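Local coordinates for protein putative NADH-flavin reductase (Lactobacillus casei ATCC 334, PDB 3H2S) that binds NADPH in a Rossmann-type fold and is probably an NAD(P)H-dependent oxidoreductase, at residues R11-H25 with T189-E201. Numbering follows the deposited sequence.
Sequences RAGSAIVAEARRRGH and TGNMALAILDQLE. With NDP (NADPH dihydro-nicotinamide-adenine-dinucleotide phosphate), chain C.
A193 sets its CB against the backbone of helix 11-22, 3.5 Å from A15 O, and this small residue lets the axes of the two segments approach to 8.3 Å at a crossing angle of -54°. On the buried side I16 and I196 cross at about a right angle, their CD1 atoms 3.6 Å apart, above I103 and V67 of the sheet. L197 CG lies 3.7 Å from E19 CG, and its CD2 reaches I16. Both helices pack on one face of the largely parallel Rossmann sheet; helix 11-22 is the first of the fold, and its N-terminal R11 N and A12 N bind the NADPH diphosphate. Nearer that end T189 packs its methyl on R11, and a water also bridges A12 O and T189 O. The far, more open end is ionic. L197 CB sits 3.4 Å above the centre of the guanidinium plane of R23, whose chain is extended from CG to NE. Its NH1 and NH2 both grip D198 OD1, the NH1 bond being 2.9 Å, while D198 OD2 bonds Y170 OH; NH1 also meets E201 OE1 from above that carboxylate, and NE holds E19 OE2, which R22 bridges too. A leucine in place of R23 would probably leave D198 and E201 without this salt bridge, E19 keeping R22. Beyond it, H25 turns its ring edge to E201.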
loop_
_atom_site.group_PDB
_atom_site.type_symbol
_atom_site.label_atom_id
_atom_site.label_comp_id
_atom_site.label_asym_id
_atom_site.label_seq_id
_atom_site.Cartn_x
_atom_site.Cartn_y
_atom_site.Cartn_z
ATOM N N ARG A 11 -6.903 -15.990 -16.696
ATOM C CA ARG A 11 -6.085 -16.637 -17.724
ATOM C C ARG A 11 -4.765 -17.131 -17.125
ATOM O O ARG A 11 -4.455 -18.315 -17.223
ATOM C CB ARG A 11 -5.823 -15.677 -18.887
ATOM C CG ARG A 11 -7.135 -15.130 -19.533
ATOM C CD ARG A 11 -6.879 -13.932 -20.434
ATOM N NE ARG A 11 -5.998 -14.272 -21.537
ATOM C CZ ARG A 11 -4.735 -13.864 -21.648
ATOM N NH1 ARG A 11 -4.199 -13.072 -20.731
ATOM N NH2 ARG A 11 -4.021 -14.232 -22.700
ATOM N N ALA A 12 -4.012 -16.227 -16.497
ATOM C CA ALA A 12 -2.768 -16.599 -15.798
ATOM C C ALA A 12 -3.059 -17.534 -14.625
ATOM O O ALA A 12 -2.424 -18.581 -14.473
ATOM C CB ALA A 12 -2.020 -15.365 -15.320
ATOM N N GLY A 13 -4.080 -17.183 -13.845
ATOM C CA GLY A 13 -4.430 -17.944 -12.644
ATOM C C GLY A 13 -4.773 -19.402 -12.871
ATOM O O GLY A 13 -4.300 -20.281 -12.147
ATOM N N SER A 14 -5.576 -19.674 -13.893
ATOM C CA SER A 14 -6.006 -21.033 -14.146
ATOM C C SER A 14 -4.830 -21.888 -14.628
ATOM O O SER A 14 -4.731 -23.069 -14.287
ATOM C CB SER A 14 -7.146 -21.061 -15.160
ATOM O OG SER A 14 -6.724 -20.542 -16.401
ATOM N N ALA A 15 -3.896 -21.254 -15.333
ATOM C CA ALA A 15 -2.689 -21.929 -15.801
ATOM C C ALA A 15 -1.786 -22.258 -14.610
ATOM O O ALA A 15 -1.178 -23.335 -14.554
ATOM C CB ALA A 15 -1.957 -21.053 -16.788
ATOM N N ILE A 16 -1.699 -21.317 -13.670
ATOM C CA ILE A 16 -0.937 -21.511 -12.430
ATOM C C ILE A 16 -1.515 -22.646 -11.584
ATOM O O ILE A 16 -0.774 -23.486 -11.057
ATOM C CB ILE A 16 -0.896 -20.220 -11.593
ATOM C CG1 ILE A 16 -0.097 -19.133 -12.347
ATOM C CG2 ILE A 16 -0.302 -20.500 -10.216
ATOM C CD1 ILE A 16 -0.493 -17.691 -11.974
ATOM N N VAL A 17 -2.842 -22.695 -11.482
ATOM C CA VAL A 17 -3.494 -23.771 -10.733
ATOM C C VAL A 17 -3.159 -25.130 -11.335
ATOM O O VAL A 17 -2.732 -26.046 -10.624
ATOM C CB VAL A 17 -5.032 -23.586 -10.653
ATOM C CG1 VAL A 17 -5.702 -24.864 -10.108
ATOM C CG2 VAL A 17 -5.378 -22.396 -9.771
ATOM N N ALA A 18 -3.198 -25.213 -12.668
ATOM C CA ALA A 18 -2.906 -26.463 -13.363
ATOM C C ALA A 18 -1.450 -26.896 -13.169
ATOM O O ALA A 18 -1.170 -28.062 -12.867
ATOM C CB ALA A 18 -3.229 -26.329 -14.860
ATOM N N GLU A 19 -0.532 -25.949 -13.302
ATOM C CA GLU A 19 0.887 -26.252 -13.158
ATOM C C GLU A 19 1.181 -26.653 -11.714
ATOM O O GLU A 19 1.977 -27.558 -11.465
ATOM C CB GLU A 19 1.754 -25.053 -13.561
ATOM C CG GLU A 19 3.269 -25.324 -13.457
ATOM C CD GLU A 19 3.737 -26.428 -14.409
ATOM O OE1 GLU A 19 3.002 -26.730 -15.380
ATOM O OE2 GLU A 19 4.832 -27.004 -14.180
ATOM N N ALA A 20 0.560 -25.958 -10.764
ATOM C CA ALA A 20 0.686 -26.316 -9.353
ATOM C C ALA A 20 0.250 -27.751 -9.083
ATOM O O ALA A 20 0.922 -28.472 -8.341
ATOM C CB ALA A 20 -0.096 -25.351 -8.484
ATOM N N ARG A 21 -0.894 -28.144 -9.645
ATOM C CA ARG A 21 -1.416 -29.492 -9.454
ATOM C C ARG A 21 -0.531 -30.514 -10.137
ATOM O O ARG A 21 -0.325 -31.621 -9.607
ATOM C CB ARG A 21 -2.850 -29.613 -9.980
ATOM C CG ARG A 21 -3.853 -28.861 -9.132
ATOM C CD ARG A 21 -5.225 -28.851 -9.795
ATOM N NE ARG A 21 -6.000 -30.033 -9.434
ATOM C CZ ARG A 21 -6.745 -30.724 -10.285
ATOM N NH1 ARG A 21 -6.811 -30.357 -11.561
ATOM N NH2 ARG A 21 -7.449 -31.760 -9.849
ATOM N N ARG A 22 -0.024 -30.166 -11.320
ATOM C CA ARG A 22 0.892 -31.073 -12.027
ATOM C C ARG A 22 2.102 -31.361 -11.138
ATOM O O ARG A 22 2.599 -32.493 -11.084
ATOM C CB ARG A 22 1.355 -30.467 -13.358
ATOM C CG ARG A 22 2.231 -31.414 -14.180
ATOM C CD ARG A 22 2.506 -30.858 -15.579
ATOM N NE ARG A 22 3.621 -29.906 -15.596
ATOM C CZ ARG A 22 4.888 -30.211 -15.316
ATOM N NH1 ARG A 22 5.210 -31.415 -14.861
ATOM N NH2 ARG A 22 5.821 -29.270 -15.369
ATOM N N ARG A 23 2.519 -30.343 -10.391
ATOM C CA ARG A 23 3.733 -30.426 -9.587
ATOM C C ARG A 23 3.461 -30.901 -8.162
ATOM O O ARG A 23 4.318 -30.766 -7.288
ATOM C CB ARG A 23 4.425 -29.059 -9.559
ATOM C CG ARG A 23 5.059 -28.689 -10.873
ATOM C CD ARG A 23 5.973 -27.474 -10.714
ATOM N NE ARG A 23 6.339 -26.948 -12.019
ATOM C CZ ARG A 23 7.363 -26.131 -12.238
ATOM N NH1 ARG A 23 8.256 -25.898 -11.279
ATOM N NH2 ARG A 23 7.565 -25.664 -13.458
ATOM N N GLY A 24 2.240 -31.371 -7.912
ATOM C CA GLY A 24 1.922 -32.062 -6.658
ATOM C C GLY A 24 1.683 -31.146 -5.464
ATOM O O GLY A 24 1.834 -31.561 -4.320
ATOM N N HIS A 25 1.309 -29.899 -5.724
ATOM C CA HIS A 25 1.013 -28.959 -4.648
ATOM C C HIS A 25 -0.485 -28.878 -4.352
ATOM O O HIS A 25 -1.319 -29.120 -5.233
ATOM C CB HIS A 25 1.587 -27.583 -4.967
ATOM C CG HIS A 25 3.077 -27.572 -5.050
ATOM N ND1 HIS A 25 3.751 -27.546 -6.252
ATOM C CD2 HIS A 25 4.013 -27.812 -4.102
ATOM C CE1 HIS A 25 5.051 -27.664 -6.028
ATOM N NE2 HIS A 25 5.230 -27.874 -4.735
ATOM N N THR A 189 0.487 -17.962 -21.112
ATOM C CA THR A 189 0.017 -18.261 -19.768
ATOM C C THR A 189 0.666 -19.538 -19.219
ATOM O O THR A 189 0.990 -19.613 -18.039
ATOM C CB THR A 189 -1.528 -18.376 -19.718
ATOM O OG1 THR A 189 -1.967 -19.279 -20.727
ATOM C CG2 THR A 189 -2.171 -17.025 -19.974
ATOM N N GLY A 190 0.879 -20.533 -20.081
ATOM C CA GLY A 190 1.528 -21.773 -19.654
ATOM C C GLY A 190 2.962 -21.562 -19.199
ATOM O O GLY A 190 3.374 -22.068 -18.153
ATOM N N ASN A 191 3.709 -20.762 -19.949
ATOM C CA ASN A 191 5.117 -20.499 -19.630
ATOM C C ASN A 191 5.326 -19.576 -18.430
ATOM O O ASN A 191 6.190 -19.835 -17.575
ATOM C CB ASN A 191 5.850 -19.955 -20.862
ATOM C CG ASN A 191 6.334 -21.057 -21.764
ATOM O OD1 ASN A 191 6.615 -22.160 -21.295
ATOM N ND2 ASN A 191 6.300 -20.819 -23.076
HETATM N N MSE A 192 4.421 -18.612 -18.275
HETATM C CA MSE A 192 4.359 -17.835 -17.046
HETATM C C MSE A 192 4.121 -18.757 -15.850
HETATM O O MSE A 192 4.755 -18.593 -14.805
HETATM C CB MSE A 192 3.261 -16.756 -17.128
HETATM C CG MSE A 192 3.050 -16.006 -15.821
HETATM SE SE MSE A 192 4.637 -14.976 -15.259
HETATM C CE MSE A 192 4.527 -13.537 -16.573
ATOM N N ALA A 193 3.227 -19.730 -16.008
ATOM C CA ALA A 193 2.979 -20.693 -14.937
ATOM C C ALA A 193 4.255 -21.476 -14.578
ATOM O O ALA A 193 4.536 -21.688 -13.399
ATOM C CB ALA A 193 1.838 -21.661 -15.305
ATOM N N LEU A 194 4.987 -21.933 -15.592
ATOM C CA LEU A 194 6.280 -22.595 -15.368
ATOM C C LEU A 194 7.189 -21.719 -14.522
ATOM O O LEU A 194 7.813 -22.192 -13.573
ATOM C CB LEU A 194 6.995 -22.913 -16.694
ATOM C CG LEU A 194 6.465 -24.017 -17.614
ATOM C CD1 LEU A 194 7.488 -24.305 -18.719
ATOM C CD2 LEU A 194 6.137 -25.284 -16.831
ATOM N N ALA A 195 7.334 -20.464 -14.936
ATOM C CA ALA A 195 8.232 -19.515 -14.268
ATOM C C ALA A 195 7.831 -19.268 -12.813
ATOM O O ALA A 195 8.670 -19.161 -11.935
ATOM C CB ALA A 195 8.284 -18.183 -15.061
ATOM N N ILE A 196 6.537 -19.094 -12.579
ATOM C CA ILE A 196 6.028 -18.911 -11.240
ATOM C C ILE A 196 6.286 -20.106 -10.328
ATOM O O ILE A 196 6.830 -19.945 -9.236
ATOM C CB ILE A 196 4.533 -18.547 -11.277
ATOM C CG1 ILE A 196 4.374 -17.138 -11.885
ATOM C CG2 ILE A 196 3.935 -18.619 -9.862
ATOM C CD1 ILE A 196 2.924 -16.711 -12.127
ATOM N N LEU A 197 5.959 -21.307 -10.806
ATOM C CA LEU A 197 6.158 -22.509 -10.029
ATOM C C LEU A 197 7.636 -22.800 -9.847
ATOM O O LEU A 197 8.036 -23.286 -8.800
ATOM C CB LEU A 197 5.435 -23.714 -10.644
ATOM C CG LEU A 197 4.035 -23.978 -10.068
ATOM C CD1 LEU A 197 4.091 -24.233 -8.568
ATOM C CD2 LEU A 197 3.092 -22.827 -10.392
ATOM N N ASP A 198 8.447 -22.438 -10.840
ATOM C CA ASP A 198 9.902 -22.574 -10.701
ATOM C C ASP A 198 10.393 -21.760 -9.514
ATOM O O ASP A 198 11.235 -22.218 -8.747
ATOM C CB ASP A 198 10.621 -22.135 -11.979
ATOM C CG ASP A 198 10.654 -23.234 -13.031
ATOM O OD1 ASP A 198 10.190 -24.357 -12.743
ATOM O OD2 ASP A 198 11.152 -22.969 -14.141
ATOM N N GLN A 199 9.932 -20.512 -9.421
ATOM C CA GLN A 199 10.333 -19.640 -8.308
ATOM C C GLN A 199 9.819 -20.167 -6.976
ATOM O O GLN A 199 10.507 -20.082 -5.969
ATOM C CB GLN A 199 9.841 -18.211 -8.547
ATOM C CG GLN A 199 10.634 -17.461 -9.595
ATOM C CD GLN A 199 12.084 -17.232 -9.184
ATOM O OE1 GLN A 199 12.387 -17.063 -8.007
ATOM N NE2 GLN A 199 12.986 -17.314 -10.144
ATOM N N LEU A 200 8.572 -20.631 -6.944
ATOM C CA LEU A 200 8.009 -21.183 -5.707
ATOM C C LEU A 200 8.835 -22.374 -5.199
ATOM O O LEU A 200 9.078 -22.510 -3.995
ATOM C CB LEU A 200 6.561 -21.609 -5.936
ATOM C CG LEU A 200 5.437 -20.739 -5.366
ATOM C CD1 LEU A 200 5.872 -19.323 -5.065
ATOM C CD2 LEU A 200 4.175 -20.801 -6.215
ATOM N N GLU A 201 9.263 -23.237 -6.120
ATOM C CA GLU A 201 9.992 -24.446 -5.743
ATOM C C GLU A 201 11.455 -24.156 -5.467
ATOM O O GLU A 201 12.048 -24.757 -4.577
ATOM C CB GLU A 201 9.840 -25.552 -6.794
ATOM C CG GLU A 201 8.434 -26.133 -6.854
ATOM C CD GLU A 201 8.316 -27.328 -7.795
ATOM O OE1 GLU A 201 9.022 -27.349 -8.834
ATOM O OE2 GLU A 201 7.564 -28.276 -7.463
HETATM P PA NDP C . -7.720 -12.115 -16.112
HETATM O O1A NDP C . -8.415 -10.869 -16.734
HETATM O O2A NDP C . -7.831 -13.417 -16.829
HETATM O O5B NDP C . -8.630 -12.095 -14.683
HETATM C C5B NDP C . -7.721 -12.134 -13.554
HETATM C C4B NDP C . -8.503 -12.537 -12.244
HETATM O O4B NDP C . -8.946 -11.352 -11.614
HETATM C C3B NDP C . -9.806 -13.355 -12.537
HETATM O O3B NDP C . -9.711 -14.514 -11.769
HETATM C C2B NDP C . -10.938 -12.389 -11.995
HETATM O O2B NDP C . -12.074 -12.984 -11.475
HETATM C C1B NDP C . -10.111 -11.644 -10.901
HETATM N N9A NDP C . -10.738 -10.356 -10.563
HETATM C C8A NDP C . -10.837 -9.257 -11.456
HETATM N N7A NDP C . -11.420 -8.190 -10.905
HETATM C C5A NDP C . -11.691 -8.591 -9.579
HETATM C C6A NDP C . -12.274 -7.870 -8.523
HETATM N N6A NDP C . -12.706 -6.600 -8.758
HETATM N N1A NDP C . -12.670 -8.566 -7.396
HETATM C C2A NDP C . -12.178 -9.833 -7.256
HETATM N N3A NDP C . -11.425 -10.567 -8.130
HETATM C C4A NDP C . -11.268 -9.928 -9.339
HETATM O O3 NDP C . -6.232 -11.597 -16.179
HETATM P PN NDP C . -4.790 -12.060 -16.764
HETATM O O1N NDP C . -4.554 -13.527 -16.359
HETATM O O2N NDP C . -4.936 -11.868 -18.243
HETATM O O5D NDP C . -3.577 -11.191 -16.102
HETATM C C5D NDP C . -2.887 -11.619 -14.924
HETATM C C4D NDP C . -1.792 -10.577 -14.633
HETATM O O4D NDP C . -1.085 -10.416 -15.851
HETATM C C3D NDP C . -2.244 -9.163 -14.163
HETATM O O3D NDP C . -1.324 -8.640 -13.276
HETATM C C2D NDP C . -2.286 -8.399 -15.537
HETATM O O2D NDP C . -2.058 -7.023 -15.365
HETATM C C1D NDP C . -1.012 -9.051 -16.184
HETATM N N1N NDP C . -0.930 -8.752 -17.612
HETATM C C2N NDP C . 0.174 -7.895 -18.027
HETATM C C3N NDP C . 0.096 -7.409 -19.475
HETATM C C7N NDP C . 1.477 -6.995 -19.956
HETATM O O7N NDP C . 2.218 -6.372 -19.209
HETATM N N7N NDP C . 1.804 -7.188 -21.290
HETATM C C4N NDP C . -0.685 -8.222 -20.486
HETATM C C5N NDP C . -1.959 -8.825 -19.951
HETATM C C6N NDP C . -2.027 -9.159 -18.478
HETATM P P2B NDP C . -13.229 -13.566 -12.467
HETATM O O1X NDP C . -12.679 -14.853 -13.183
HETATM O O2X NDP C . -14.366 -14.121 -11.531
HETATM O O3X NDP C . -13.693 -12.553 -13.457
HETATM O O HOH W 1 0.271 -17.971 -16.001
HETATM O O HOH W 2 2.383 -24.557 -17.294
#